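Local atomic coordinates of putative cytoplasmic protein (Salmonella enterica subsp. enterica serovar Typhimurium, PDB entry 4J32), a protein that probably hydrolyses peptidoglycan as a papain-like NlpC/P60 amidase effector of the type VI secretion system, and is held here by its immunity protein Tai4. Residues G41-K46 / K80-D85; C57-S62 / K87-R92; Y99-M104 / T169-P174; K123-V128 / G138-W143. All blocks are in the same frame, centred on the assembly; numbering follows the deposited sequence.

How the interactions relate
Following the chain from its N terminus, residues 41-46 open interaction 1. Before that contact closes at 80-85, residues 57-62 have already opened interaction 2, which closes at 87-92. The two therefore cross. They tie helices 42-49 and 57-67 to the small antiparallel sheet of strands 80-82 and 88-90. Interaction 3 starts later, on helix 93-103, and closes at the C terminus with 169-174. Interaction 4, the hairpin of 124-131 and 138-143, lies wholly within that loop. Strands 124-131 and 164-172 are neighbours in the larger sheet. Cys57 of helix 57-67 also touches the hairpin of interaction 4.

Interaction 1: residues G41-K46 / K80-D85; sequences GGNVGK and KVSGAD
Asn43 turns its CB onto the strand residues Val81 and Ser82. Asn43 CB lies 3.3 Å from Ser82 O and 3.9 Å from Val81 CB. The amide end runs on beside the Ser82 hydroxyl, with Asn43 ND2 3.4 Å from Ser82 OG. The angle there is too poor for a hydrogen bond. Water 1 joins the two residues instead. It accepts from Asn43 N at 2.9 Å and is hydrogen-bonded to Ser82 OG. It also gives a weak bond to Gly83 O. Ser82 OG sits between its own backbone N and carbonyl carbon (chi1 56°), a position from which it reaches this water.

A direct backbone bond also joins the segments. Val44 N donates to Ser82 O over 3.0 Å, with an N-H...O angle of 149°. The donor is tilted from the carbonyl plane. The first turn of helix 42-49 thus meets the end of strand 80-82. Val81 adds the apolar part. Val81 CG2 meets Val44 CG2 at 3.6 Å, and the two valines cross obliquely. At the other end Gly42 lies against Gly83 and Ala84, with their backbones close. Gly42 CA packs on the Gly83 carbonyl carbon, and the Gly42 backbone has positive phi. Gly41 O receives a CA-H...O contact from Gly83.

Gly41, Gly42, Gly45 and Lys46 also line a pocket that holds a 2-ethoxyethanol molecule. On the strand side, Val81 is backbone-bonded to Tyr89 of strand 88-90 and packs on Val51 of the Putative periplasmic protein chain. Ala84 is backbone-bonded to Ile40 of helix 33-40, and Val44 rests on Tyr89.

Interaction 2: residues C57-S62 / K87-R92; sequences CPIRMS and KFYIYR
Ile59 and Tyr89 meet at the apolar centre, where Ile59 CG2 is 4.1 Å from Tyr89 CD1. The two side chains cross at about a right angle. The carbonyl oxygen of Ile59 lies at the ring edge, in its plane. Ser62 CB comes closer to the same ring carbon, Tyr89 CD1, at 3.6 Å. One turn back along helix 57-67, Pro58 packs its ring on the backbone of residues 90-92. Pro58 CG is 3.3 Å from Tyr91 O, and Pro58 CB lies near Ile90 O and Arg92 O. Val36 and Ile40 of helix 33-40 add to the apolar surroundings of Ile59.

The polar edge belongs to Ser62. Its OG lies beside its own backbone N (chi1 -64°), on the side of the preceding turn, within reach of Pro58 O. Ser62 OG donates to Pro58 O at 2.9 Å. Ser62 OG also accepts from Ile90 N at 2.9 Å, with a bent N-H...O angle of 136°. Pro58 O takes Ser62 N as well, from the opposite face of its plane. The Tyr89 hydroxyl is bonded to Asp85. The guanidinium of Arg92 hydrogen-bonds to Leu44 O and Gln49 O of the Putative periplasmic protein chain.

One buried hydroxyl thus serves both elements. It satisfies the strand's Ile90 N-H while turning its proton to the helix carbonyl, and this links helix and strand.

Interaction 3: residues Y99-M104 / T169-P174; sequences YLTHTM and TLWILP
Met104 lies over one face of the Trp171 indole. Met104 CB stands 3.5 Å from the centroid of the Trp171 five-membered ring, 13° off the ring normal. This is a CH-pi contact, and the nearest ring atoms are NE1 and CD1. The chain then bends at chi2 (-70°) and again at chi3. Met104 SD stays above the same face of Trp171 but at a distance, 5.2 Å from that centroid. It makes a long Met-aromatic contact. The second bend folds the tip back to the root of the tryptophan. Met104 CE touches Trp171 CB at 3.4 Å and is also close to CG. On another side Met104 CE meets Leu173 CD2 at 4.0 Å.

The contact packs the last part of helix 93-103, together with Met104, on strand 164-172 of the four-stranded antiparallel sheet. No hydrogen bond crosses between the segments here. A helix packed on an antiparallel sheet is in keeping with the papain-like fold named for this protein.

The six-membered part of the indole reaches back along the helix, to Leu100 and Thr101. Leu100 CB lies over the same face as Met104 CB, 4.0 Å from Trp171 CZ3. Thr101 CA is 3.9 Å from Trp171 CZ2, approaching obliquely. The opposite face has Thr169 CG2 above it, from the strand itself. The indole N-H is held by Gly105 O. Arg16 bonds to both Met104 O and Ile172 O, joining the segments from outside. Met104 and Thr103 also line a pocket that holds a 2-ethoxyethanol molecule.

Interaction 4: residues K123-V128 / G138-W143; sequences KGIIVV and GHVTLW
Ile126 lies side by side with Thr141, their CG2 atoms 3.6 Å apart and both side chains pointing the same way. The same methyl, Ile126 CG2, reaches Trp143 CB at 3.9 Å. It sits between its own backbone N and carbonyl carbon (chi1 of CG1 -168°), which turns it across to the partner strand. On the other face of the sheet Ile125 CG1 touches Leu142 CD2 at 3.7 Å.

The two strands form an antiparallel beta hairpin. Gly124 with Trp143, Ile126 with Thr141 and Val128 with His139 are its hydrogen-bonded pairs, with two bonds each. The middle pair is straightest, at 165° for both N-H...O angles. Ile125 with Leu142 and Val127 with Val140 are the non-hydrogen-bonded pairs between them. His139 NE2 is bonded to Asp150, and Trp143 NE1 to Phe119 O.

Strand 138-143 is outermost within this chain, while 124-131 is flanked on its other side by 164-172. Helix 93-103 packs on Ile125 through Leu100 and on Val127 through Ile97. Helix 19-28 meets Leu142 through Trp23 and Phe26.

Interaction 1: residues G41-K46 / K80-D85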
loop_
_atom_site.group_PDB
_atom_site.type_symbol
_atom_site.label_atom_id
_atom_site.label_comp_id
_atom_site.label_asym_id
_atom_site.label_seq_id
_atom_site.Cartn_x
_atom_site.Cartn_y
_atom_site.Cartn_z
ATOM N N GLY A 41 24.548 -2.875 -17.612
ATOM C CA GLY A 41 24.859 -1.479 -17.317
ATOM C C GLY A 41 24.043 -0.528 -18.169
ATOM O O GLY A 41 23.010 -0.909 -18.717
ATOM N N GLY A 42 24.521 0.711 -18.296
ATOM C CA GLY A 42 23.795 1.738 -19.040
ATOM C C GLY A 42 22.392 1.954 -18.498
ATOM O O GLY A 42 22.158 1.849 -17.280
ATOM N N ASN A 43 21.453 2.266 -19.390
ATOM C CA ASN A 43 20.059 2.480 -18.982
ATOM C C ASN A 43 19.358 1.228 -18.457
ATOM O O ASN A 43 18.462 1.324 -17.612
ATOM C CB ASN A 43 19.249 3.129 -20.106
ATOM C CG ASN A 43 19.654 4.589 -20.349
ATOM O OD1 ASN A 43 20.335 5.202 -19.526
ATOM N ND2 ASN A 43 19.221 5.145 -21.474
ATOM N N VAL A 44 19.737 0.064 -18.979
ATOM C CA VAL A 44 19.286 -1.207 -18.405
ATOM C C VAL A 44 19.621 -1.247 -16.898
ATOM O O VAL A 44 18.726 -1.451 -16.049
ATOM C CB VAL A 44 19.877 -2.428 -19.161
ATOM C CG1 VAL A 44 19.588 -3.756 -18.419
ATOM C CG2 VAL A 44 19.298 -2.508 -20.586
ATOM N N GLY A 45 20.892 -1.046 -16.583
ATOM C CA GLY A 45 21.326 -1.007 -15.185
ATOM C C GLY A 45 20.643 0.042 -14.315
ATOM O O GLY A 45 20.226 -0.242 -13.185
ATOM N N LYS A 46 20.540 1.264 -14.834
ATOM C CA LYS A 46 19.873 2.351 -14.123
ATOM C C LYS A 46 18.422 2.028 -13.772
ATOM O O LYS A 46 17.974 2.290 -12.649
ATOM C CB LYS A 46 19.960 3.636 -14.946
ATOM C CG LYS A 46 21.387 4.189 -14.956
ATOM C CD LYS A 46 21.463 5.574 -15.549
ATOM C CE LYS A 46 22.899 6.071 -15.520
ATOM N NZ LYS A 46 23.070 7.253 -16.411
ATOM N N LYS A 80 12.256 0.024 -25.475
ATOM C CA LYS A 80 13.575 -0.550 -25.213
ATOM C C LYS A 80 14.463 0.508 -24.573
ATOM O O LYS A 80 14.190 1.702 -24.690
ATOM C CB LYS A 80 14.222 -1.034 -26.522
ATOM C CG LYS A 80 14.538 0.101 -27.506
ATOM C CD LYS A 80 14.880 -0.418 -28.924
ATOM C CE LYS A 80 13.643 -0.679 -29.772
ATOM N NZ LYS A 80 12.953 0.600 -30.147
ATOM N N VAL A 81 15.490 0.042 -23.871
ATOM C CA VAL A 81 16.486 0.944 -23.293
ATOM C C VAL A 81 17.872 0.449 -23.663
ATOM O O VAL A 81 18.085 -0.752 -23.871
ATOM C CB VAL A 81 16.363 1.082 -21.751
ATOM C CG1 VAL A 81 15.001 1.646 -21.346
ATOM C CG2 VAL A 81 16.562 -0.253 -21.066
ATOM N N SER A 82 18.834 1.366 -23.686
ATOM C CA SER A 82 20.183 0.992 -24.076
ATOM C C SER A 82 20.984 0.381 -22.912
ATOM O O SER A 82 20.722 0.683 -21.731
ATOM C CB SER A 82 20.910 2.178 -24.694
ATOM O OG SER A 82 20.924 3.288 -23.818
ATOM N N GLY A 83 21.916 -0.514 -23.249
ATOM C CA GLY A 83 22.940 -0.973 -22.305
ATOM C C GLY A 83 24.217 -0.128 -22.366
ATOM O O GLY A 83 24.332 0.817 -23.171
ATOM N N ALA A 84 25.192 -0.470 -21.523
ATOM C CA ALA A 84 26.524 0.177 -21.593
ATOM C C ALA A 84 27.198 -0.059 -22.960
ATOM O O ALA A 84 28.035 0.729 -23.384
ATOM C CB ALA A 84 27.416 -0.313 -20.464
ATOM N N ASP A 85 26.794 -1.131 -23.645
ATOM C CA ASP A 85 27.246 -1.451 -25.007
ATOM C C ASP A 85 26.604 -0.577 -26.103
ATOM O O ASP A 85 26.928 -0.735 -27.284
ATOM C CB ASP A 85 26.983 -2.932 -25.323
ATOM C CG ASP A 85 25.509 -3.318 -25.201
ATOM O OD1 ASP A 85 24.649 -2.440 -24.922
ATOM O OD2 ASP A 85 25.206 -4.525 -25.366
HETATM O O HOH W 1 22.725 3.153 -21.820
#

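Interaction 2: residues C57-S62 / K87-R92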
loop_
_atom_site.group_PDB
_atom_site.type_symbol
_atom_site.label_atom_id
_atom_site.label_comp_id
_atom_site.label_asym_id
_atom_site.label_seq_id
_atom_site.Cartn_x
_atom_site.Cartn_y
_atom_site.Cartn_z
ATOM N N CYS A 57 13.299 -11.664 -18.024
ATOM C CA CYS A 57 12.992 -12.488 -19.196
ATOM C C CYS A 57 13.295 -11.782 -20.551
ATOM O O CYS A 57 14.150 -12.262 -21.307
ATOM C CB CYS A 57 11.564 -13.050 -19.120
ATOM S SG CYS A 57 10.968 -13.645 -20.727
ATOM N N PRO A 58 12.627 -10.638 -20.857
ATOM C CA PRO A 58 12.888 -10.046 -22.171
ATOM C C PRO A 58 14.269 -9.409 -22.315
ATOM O O PRO A 58 14.793 -9.300 -23.434
ATOM C CB PRO A 58 11.776 -8.990 -22.317
ATOM C CG PRO A 58 11.419 -8.618 -20.915
ATOM C CD PRO A 58 11.574 -9.905 -20.120
ATOM N N ILE A 59 14.850 -9.010 -21.187
ATOM C CA ILE A 59 16.176 -8.410 -21.201
ATOM C C ILE A 59 17.206 -9.492 -21.521
ATOM O O ILE A 59 18.155 -9.250 -22.280
ATOM C CB ILE A 59 16.477 -7.700 -19.863
ATOM C CG1 ILE A 59 15.407 -6.614 -19.598
ATOM C CG2 ILE A 59 17.928 -7.073 -19.881
ATOM C CD1 ILE A 59 15.447 -5.945 -18.186
ATOM N N ARG A 60 17.021 -10.694 -20.964
ATOM C CA ARG A 60 17.957 -11.774 -21.306
ATOM C C ARG A 60 17.867 -12.152 -22.792
ATOM O O ARG A 60 18.891 -12.358 -23.442
ATOM C CB ARG A 60 17.754 -13.015 -20.443
ATOM C CG ARG A 60 17.897 -12.817 -18.917
ATOM C CD ARG A 60 17.777 -14.176 -18.217
ATOM N NE ARG A 60 17.844 -14.039 -16.764
ATOM C CZ ARG A 60 16.808 -14.205 -15.949
ATOM N NH1 ARG A 60 15.597 -14.538 -16.424
ATOM N NH2 ARG A 60 16.972 -14.030 -14.649
ATOM N N MET A 61 16.653 -12.242 -23.322
ATOM C CA MET A 61 16.457 -12.536 -24.744
ATOM C C MET A 61 17.057 -11.434 -25.629
ATOM O O MET A 61 17.664 -11.710 -26.668
ATOM C CB MET A 61 14.974 -12.771 -25.036
ATOM C CG MET A 61 14.475 -14.156 -24.590
ATOM S SD MET A 61 15.435 -15.527 -25.276
ATOM C CE MET A 61 15.191 -15.268 -27.044
ATOM N N SER A 62 16.908 -10.179 -25.201
ATOM C CA SER A 62 17.546 -9.072 -25.920
ATOM C C SER A 62 19.076 -9.219 -25.943
ATOM O O SER A 62 19.727 -9.012 -26.973
ATOM C CB SER A 62 17.155 -7.727 -25.294
ATOM O OG SER A 62 15.760 -7.500 -25.438
ATOM N N LYS A 87 23.789 -0.911 -27.236
ATOM C CA LYS A 87 22.782 -1.746 -27.909
ATOM C C LYS A 87 21.474 -1.695 -27.117
ATOM O O LYS A 87 21.441 -1.194 -26.001
ATOM C CB LYS A 87 23.288 -3.191 -28.072
ATOM C CG LYS A 87 24.635 -3.259 -28.840
ATOM C CD LYS A 87 25.081 -4.698 -29.094
ATOM C CE LYS A 87 26.519 -4.722 -29.632
ATOM N NZ LYS A 87 27.035 -6.133 -29.574
ATOM N N PHE A 88 20.402 -2.233 -27.695
ATOM C CA PHE A 88 19.055 -1.988 -27.158
ATOM C C PHE A 88 18.386 -3.227 -26.619
ATOM O O PHE A 88 18.528 -4.320 -27.187
ATOM C CB PHE A 88 18.181 -1.305 -28.211
ATOM C CG PHE A 88 18.822 -0.080 -28.795
ATOM C CD1 PHE A 88 18.797 1.133 -28.105
ATOM C CD2 PHE A 88 19.508 -0.153 -30.009
ATOM C CE1 PHE A 88 19.442 2.268 -28.630
ATOM C CE2 PHE A 88 20.139 0.971 -30.546
ATOM C CZ PHE A 88 20.112 2.184 -29.848
ATOM N N TYR A 89 17.629 -3.025 -25.535
ATOM C CA TYR A 89 17.073 -4.110 -24.732
ATOM C C TYR A 89 15.604 -3.876 -24.494
ATOM O O TYR A 89 15.218 -2.898 -23.840
ATOM C CB TYR A 89 17.837 -4.202 -23.393
ATOM C CG TYR A 89 19.278 -4.608 -23.596
ATOM C CD1 TYR A 89 19.663 -5.940 -23.468
ATOM C CD2 TYR A 89 20.252 -3.664 -23.978
ATOM C CE1 TYR A 89 20.981 -6.335 -23.701
ATOM C CE2 TYR A 89 21.577 -4.049 -24.214
ATOM C CZ TYR A 89 21.925 -5.389 -24.064
ATOM O OH TYR A 89 23.207 -5.785 -24.300
ATOM N N ILE A 90 14.787 -4.768 -25.059
ATOM C CA ILE A 90 13.340 -4.773 -24.867
ATOM C C ILE A 90 13.016 -5.264 -23.457
ATOM O O ILE A 90 13.611 -6.233 -22.983
ATOM C CB ILE A 90 12.670 -5.645 -25.971
ATOM C CG1 ILE A 90 12.727 -4.906 -27.325
ATOM C CG2 ILE A 90 11.212 -6.078 -25.571
ATOM C CD1 ILE A 90 12.278 -5.800 -28.542
ATOM N N TYR A 91 12.082 -4.597 -22.785
ATOM C CA TYR A 91 11.850 -4.877 -21.364
ATOM C C TYR A 91 10.456 -5.419 -21.032
ATOM O O TYR A 91 10.157 -5.712 -19.863
ATOM C CB TYR A 91 12.232 -3.670 -20.493
ATOM C CG TYR A 91 11.513 -2.362 -20.824
ATOM C CD1 TYR A 91 10.260 -2.090 -20.294
ATOM C CD2 TYR A 91 12.101 -1.402 -21.659
ATOM C CE1 TYR A 91 9.594 -0.883 -20.564
ATOM C CE2 TYR A 91 11.453 -0.188 -21.927
ATOM C CZ TYR A 91 10.209 0.071 -21.358
ATOM O OH TYR A 91 9.527 1.236 -21.621
ATOM N N ARG A 92 9.610 -5.541 -22.052
ATOM C CA ARG A 92 8.290 -6.167 -21.907
ATOM C C ARG A 92 8.249 -7.526 -22.606
ATOM O O ARG A 92 8.679 -7.669 -23.761
ATOM C CB ARG A 92 7.183 -5.265 -22.464
ATOM C CG ARG A 92 7.024 -3.973 -21.668
ATOM C CD ARG A 92 5.901 -3.075 -22.245
ATOM N NE ARG A 92 5.570 -2.042 -21.263
ATOM C CZ ARG A 92 5.679 -0.722 -21.442
ATOM N NH1 ARG A 92 6.070 -0.224 -22.620
ATOM N NH2 ARG A 92 5.360 0.107 -20.446
#

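Interaction 3: residues Y99-M104 / T169-P174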
loop_
_atom_site.group_PDB
_atom_site.type_symbol
_atom_site.label_atom_id
_atom_site.label_comp_id
_atom_site.label_asym_id
_atom_site.label_seq_id
_atom_site.Cartn_x
_atom_site.Cartn_y
_atom_site.Cartn_z
ATOM N N TYR A 99 8.194 -8.994 -31.211
ATOM C CA TYR A 99 9.451 -8.751 -31.936
ATOM C C TYR A 99 9.905 -10.005 -32.675
ATOM O O TYR A 99 10.227 -9.965 -33.880
ATOM C CB TYR A 99 10.565 -8.266 -30.978
ATOM C CG TYR A 99 11.899 -8.048 -31.689
ATOM C CD1 TYR A 99 12.219 -6.807 -32.262
ATOM C CD2 TYR A 99 12.830 -9.096 -31.815
ATOM C CE1 TYR A 99 13.468 -6.609 -32.934
ATOM C CE2 TYR A 99 14.057 -8.911 -32.492
ATOM C CZ TYR A 99 14.366 -7.670 -33.030
ATOM O OH TYR A 99 15.559 -7.518 -33.689
ATOM N N LEU A 100 9.920 -11.126 -31.960
ATOM C CA LEU A 100 10.329 -12.398 -32.572
ATOM C C LEU A 100 9.379 -12.836 -33.702
ATOM O O LEU A 100 9.841 -13.278 -34.740
ATOM C CB LEU A 100 10.482 -13.491 -31.505
ATOM C CG LEU A 100 11.588 -13.193 -30.472
ATOM C CD1 LEU A 100 11.328 -14.000 -29.226
ATOM C CD2 LEU A 100 12.973 -13.448 -31.023
ATOM N N THR A 101 8.077 -12.647 -33.506
ATOM C CA THR A 101 7.065 -12.985 -34.517
ATOM C C THR A 101 7.372 -12.235 -35.813
ATOM O O THR A 101 7.199 -12.780 -36.906
ATOM C CB THR A 101 5.640 -12.640 -34.013
ATOM O OG1 THR A 101 5.371 -13.376 -32.806
ATOM C CG2 THR A 101 4.595 -12.984 -35.053
ATOM N N HIS A 102 7.869 -11.003 -35.688
ATOM C CA HIS A 102 8.067 -10.156 -36.860
ATOM C C HIS A 102 9.466 -10.212 -37.463
ATOM O O HIS A 102 9.681 -9.683 -38.548
ATOM C CB HIS A 102 7.637 -8.719 -36.569
ATOM C CG HIS A 102 6.154 -8.555 -36.504
ATOM N ND1 HIS A 102 5.442 -8.683 -35.332
ATOM C CD2 HIS A 102 5.241 -8.328 -37.476
ATOM C CE1 HIS A 102 4.155 -8.513 -35.579
ATOM N NE2 HIS A 102 4.006 -8.302 -36.873
ATOM N N THR A 103 10.399 -10.868 -36.780
ATOM C CA THR A 103 11.786 -10.933 -37.245
ATOM C C THR A 103 12.292 -12.353 -37.514
ATOM O O THR A 103 13.242 -12.530 -38.288
ATOM C CB THR A 103 12.774 -10.234 -36.242
ATOM O OG1 THR A 103 12.782 -10.957 -35.009
ATOM C CG2 THR A 103 12.351 -8.790 -35.965
ATOM N N MET A 104 11.690 -13.357 -36.874
ATOM C CA MET A 104 12.237 -14.733 -36.910
ATOM C C MET A 104 11.754 -15.621 -38.061
ATOM O O MET A 104 12.251 -16.744 -38.239
ATOM C CB MET A 104 11.955 -15.456 -35.593
ATOM C CG MET A 104 12.794 -14.984 -34.411
ATOM S SD MET A 104 14.499 -15.468 -34.572
ATOM C CE MET A 104 14.397 -17.236 -34.345
ATOM N N THR A 169 5.379 -22.119 -28.958
ATOM C CA THR A 169 5.907 -21.858 -30.294
ATOM C C THR A 169 7.428 -21.965 -30.229
ATOM O O THR A 169 8.056 -21.384 -29.338
ATOM C CB THR A 169 5.511 -20.424 -30.744
ATOM O OG1 THR A 169 4.088 -20.303 -30.734
ATOM C CG2 THR A 169 6.042 -20.076 -32.156
ATOM N N LEU A 170 8.007 -22.706 -31.171
ATOM C CA LEU A 170 9.450 -22.847 -31.246
ATOM C C LEU A 170 9.982 -22.357 -32.602
ATOM O O LEU A 170 9.457 -22.724 -33.667
ATOM C CB LEU A 170 9.853 -24.313 -30.995
ATOM C CG LEU A 170 11.372 -24.615 -30.971
ATOM C CD1 LEU A 170 12.032 -24.184 -29.663
ATOM C CD2 LEU A 170 11.625 -26.102 -31.237
ATOM N N TRP A 171 11.006 -21.496 -32.545
ATOM C CA TRP A 171 11.822 -21.192 -33.733
ATOM C C TRP A 171 13.139 -21.930 -33.559
ATOM O O TRP A 171 13.880 -21.653 -32.623
ATOM C CB TRP A 171 12.124 -19.689 -33.824
ATOM C CG TRP A 171 10.957 -18.851 -34.300
ATOM C CD1 TRP A 171 10.584 -18.635 -35.585
ATOM C CD2 TRP A 171 10.035 -18.124 -33.485
ATOM N NE1 TRP A 171 9.464 -17.825 -35.630
ATOM C CE2 TRP A 171 9.124 -17.477 -34.353
ATOM C CE3 TRP A 171 9.896 -17.950 -32.113
ATOM C CZ2 TRP A 171 8.073 -16.675 -33.884
ATOM C CZ3 TRP A 171 8.845 -17.143 -31.640
ATOM C CH2 TRP A 171 7.953 -16.516 -32.532
ATOM N N ILE A 172 13.414 -22.875 -34.451
ATOM C CA ILE A 172 14.652 -23.660 -34.359
ATOM C C ILE A 172 15.871 -22.776 -34.615
ATOM O O ILE A 172 15.884 -21.960 -35.567
ATOM C CB ILE A 172 14.614 -24.865 -35.350
ATOM C CG1 ILE A 172 13.556 -25.888 -34.888
ATOM C CG2 ILE A 172 15.988 -25.496 -35.520
ATOM C CD1 ILE A 172 13.346 -27.044 -35.868
ATOM N N LEU A 173 16.888 -22.930 -33.774
ATOM C CA LEU A 173 18.190 -22.299 -34.010
ATOM C C LEU A 173 19.195 -23.340 -34.490
ATOM O O LEU A 173 19.269 -24.427 -33.918
ATOM C CB LEU A 173 18.695 -21.569 -32.740
ATOM C CG LEU A 173 17.853 -20.392 -32.189
ATOM C CD1 LEU A 173 18.575 -19.769 -30.969
ATOM C CD2 LEU A 173 17.612 -19.319 -33.252
ATOM N N PRO A 174 19.954 -23.019 -35.564
ATOM C CA PRO A 174 20.762 -24.019 -36.251
ATOM C C PRO A 174 22.044 -24.418 -35.512
ATOM O O PRO A 174 22.568 -23.677 -34.670
ATOM C CB PRO A 174 21.116 -23.321 -37.572
ATOM C CG PRO A 174 21.202 -21.881 -37.193
ATOM C CD PRO A 174 20.060 -21.693 -36.212
ATOM O OXT PRO A 174 22.586 -25.500 -35.802
#

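Interaction 4: residues K123-V128 / G138-W143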
loop_
_atom_site.group_PDB
_atom_site.type_symbol
_atom_site.label_atom_id
_atom_site.label_comp_id
_atom_site.label_asym_id
_atom_site.label_seq_id
_atom_site.Cartn_x
_atom_site.Cartn_y
_atom_site.Cartn_z
ATOM N N LYS A 123 15.610 -27.726 -30.892
ATOM C CA LYS A 123 16.207 -26.681 -30.040
ATOM C C LYS A 123 16.125 -25.289 -30.658
ATOM O O LYS A 123 16.181 -25.143 -31.890
ATOM C CB LYS A 123 17.651 -27.041 -29.680
ATOM C CG LYS A 123 18.636 -27.090 -30.849
ATOM C CD LYS A 123 19.989 -27.635 -30.420
ATOM C CE LYS A 123 21.007 -27.568 -31.577
ATOM N NZ LYS A 123 20.662 -28.472 -32.723
ATOM N N GLY A 124 15.962 -24.274 -29.811
ATOM C CA GLY A 124 15.932 -22.889 -30.281
ATOM C C GLY A 124 15.217 -21.959 -29.334
ATOM O O GLY A 124 15.322 -22.116 -28.127
ATOM N N ILE A 125 14.505 -20.978 -29.879
ATOM C CA ILE A 125 13.835 -19.996 -29.043
ATOM C C ILE A 125 12.389 -20.460 -28.835
ATOM O O ILE A 125 11.679 -20.734 -29.810
ATOM C CB ILE A 125 13.845 -18.604 -29.715
ATOM C CG1 ILE A 125 15.288 -18.107 -29.929
ATOM C CG2 ILE A 125 13.008 -17.604 -28.892
ATOM C CD1 ILE A 125 15.377 -16.891 -30.848
ATOM N N ILE A 126 11.964 -20.544 -27.575
ATOM C CA ILE A 126 10.613 -20.988 -27.249
ATOM C C ILE A 126 9.782 -19.865 -26.608
ATOM O O ILE A 126 10.267 -19.115 -25.752
ATOM C CB ILE A 126 10.619 -22.275 -26.359
ATOM C CG1 ILE A 126 9.213 -22.894 -26.263
ATOM C CG2 ILE A 126 11.215 -22.003 -24.965
ATOM C CD1 ILE A 126 9.246 -24.386 -26.021
ATOM N N VAL A 127 8.534 -19.751 -27.049
ATOM C CA VAL A 127 7.573 -18.858 -26.429
ATOM C C VAL A 127 6.428 -19.707 -25.929
ATOM O O VAL A 127 5.947 -20.581 -26.651
ATOM C CB VAL A 127 7.021 -17.798 -27.445
ATOM C CG1 VAL A 127 5.823 -17.017 -26.858
ATOM C CG2 VAL A 127 8.143 -16.833 -27.852
ATOM N N VAL A 128 6.012 -19.476 -24.679
ATOM C CA VAL A 128 4.797 -20.081 -24.160
ATOM C C VAL A 128 3.868 -18.962 -23.689
ATOM O O VAL A 128 4.290 -18.078 -22.935
ATOM C CB VAL A 128 5.107 -21.078 -23.011
ATOM C CG1 VAL A 128 3.857 -21.811 -22.574
ATOM C CG2 VAL A 128 6.207 -22.077 -23.425
ATOM N N GLY A 138 2.912 -14.668 -20.585
ATOM C CA GLY A 138 3.737 -15.751 -21.097
ATOM C C GLY A 138 5.192 -15.564 -20.780
ATOM O O GLY A 138 5.545 -14.737 -19.933
ATOM N N HIS A 139 6.029 -16.345 -21.461
ATOM C CA HIS A 139 7.463 -16.379 -21.174
ATOM C C HIS A 139 8.172 -16.663 -22.497
ATOM O O HIS A 139 7.585 -17.291 -23.393
ATOM C CB HIS A 139 7.783 -17.490 -20.163
ATOM C CG HIS A 139 9.103 -17.309 -19.475
ATOM N ND1 HIS A 139 9.339 -16.298 -18.569
ATOM C CD2 HIS A 139 10.260 -18.008 -19.573
ATOM C CE1 HIS A 139 10.585 -16.383 -18.131
ATOM N NE2 HIS A 139 11.167 -17.410 -18.733
ATOM N N VAL A 140 9.398 -16.168 -22.615
ATOM C CA VAL A 140 10.250 -16.387 -23.795
ATOM C C VAL A 140 11.615 -16.796 -23.274
ATOM O O VAL A 140 12.179 -16.111 -22.405
ATOM C CB VAL A 140 10.517 -15.096 -24.624
ATOM C CG1 VAL A 140 11.081 -15.457 -26.026
ATOM C CG2 VAL A 140 9.304 -14.208 -24.727
ATOM N N THR A 141 12.147 -17.904 -23.788
ATOM C CA THR A 141 13.461 -18.386 -23.334
ATOM C C THR A 141 14.109 -19.282 -24.411
ATOM O O THR A 141 13.580 -19.393 -25.515
ATOM C CB THR A 141 13.374 -19.099 -21.945
ATOM O OG1 THR A 141 14.692 -19.286 -21.396
ATOM C CG2 THR A 141 12.646 -20.406 -22.036
ATOM N N LEU A 142 15.254 -19.883 -24.090
ATOM C CA LEU A 142 15.859 -20.863 -24.986
ATOM C C LEU A 142 15.556 -22.261 -24.486
ATOM O O LEU A 142 15.296 -22.473 -23.296
ATOM C CB LEU A 142 17.383 -20.667 -25.084
ATOM C CG LEU A 142 17.837 -19.278 -25.548
ATOM C CD1 LEU A 142 19.337 -19.295 -25.609
ATOM C CD2 LEU A 142 17.265 -18.941 -26.914
ATOM N N TRP A 143 15.581 -23.201 -25.420
ATOM C CA TRP A 143 15.229 -24.588 -25.175
ATOM C C TRP A 143 16.239 -25.440 -25.925
ATOM O O TRP A 143 16.462 -25.231 -27.132
ATOM C CB TRP A 143 13.782 -24.824 -25.675
ATOM C CG TRP A 143 13.357 -26.256 -25.766
ATOM C CD1 TRP A 143 13.308 -27.028 -26.901
ATOM C CD2 TRP A 143 12.917 -27.096 -24.692
ATOM N NE1 TRP A 143 12.849 -28.297 -26.591
ATOM C CE2 TRP A 143 12.602 -28.360 -25.246
ATOM C CE3 TRP A 143 12.732 -26.894 -23.315
ATOM C CZ2 TRP A 143 12.133 -29.425 -24.466
ATOM C CZ3 TRP A 143 12.267 -27.953 -22.544
ATOM C CH2 TRP A 143 11.968 -29.198 -23.126
#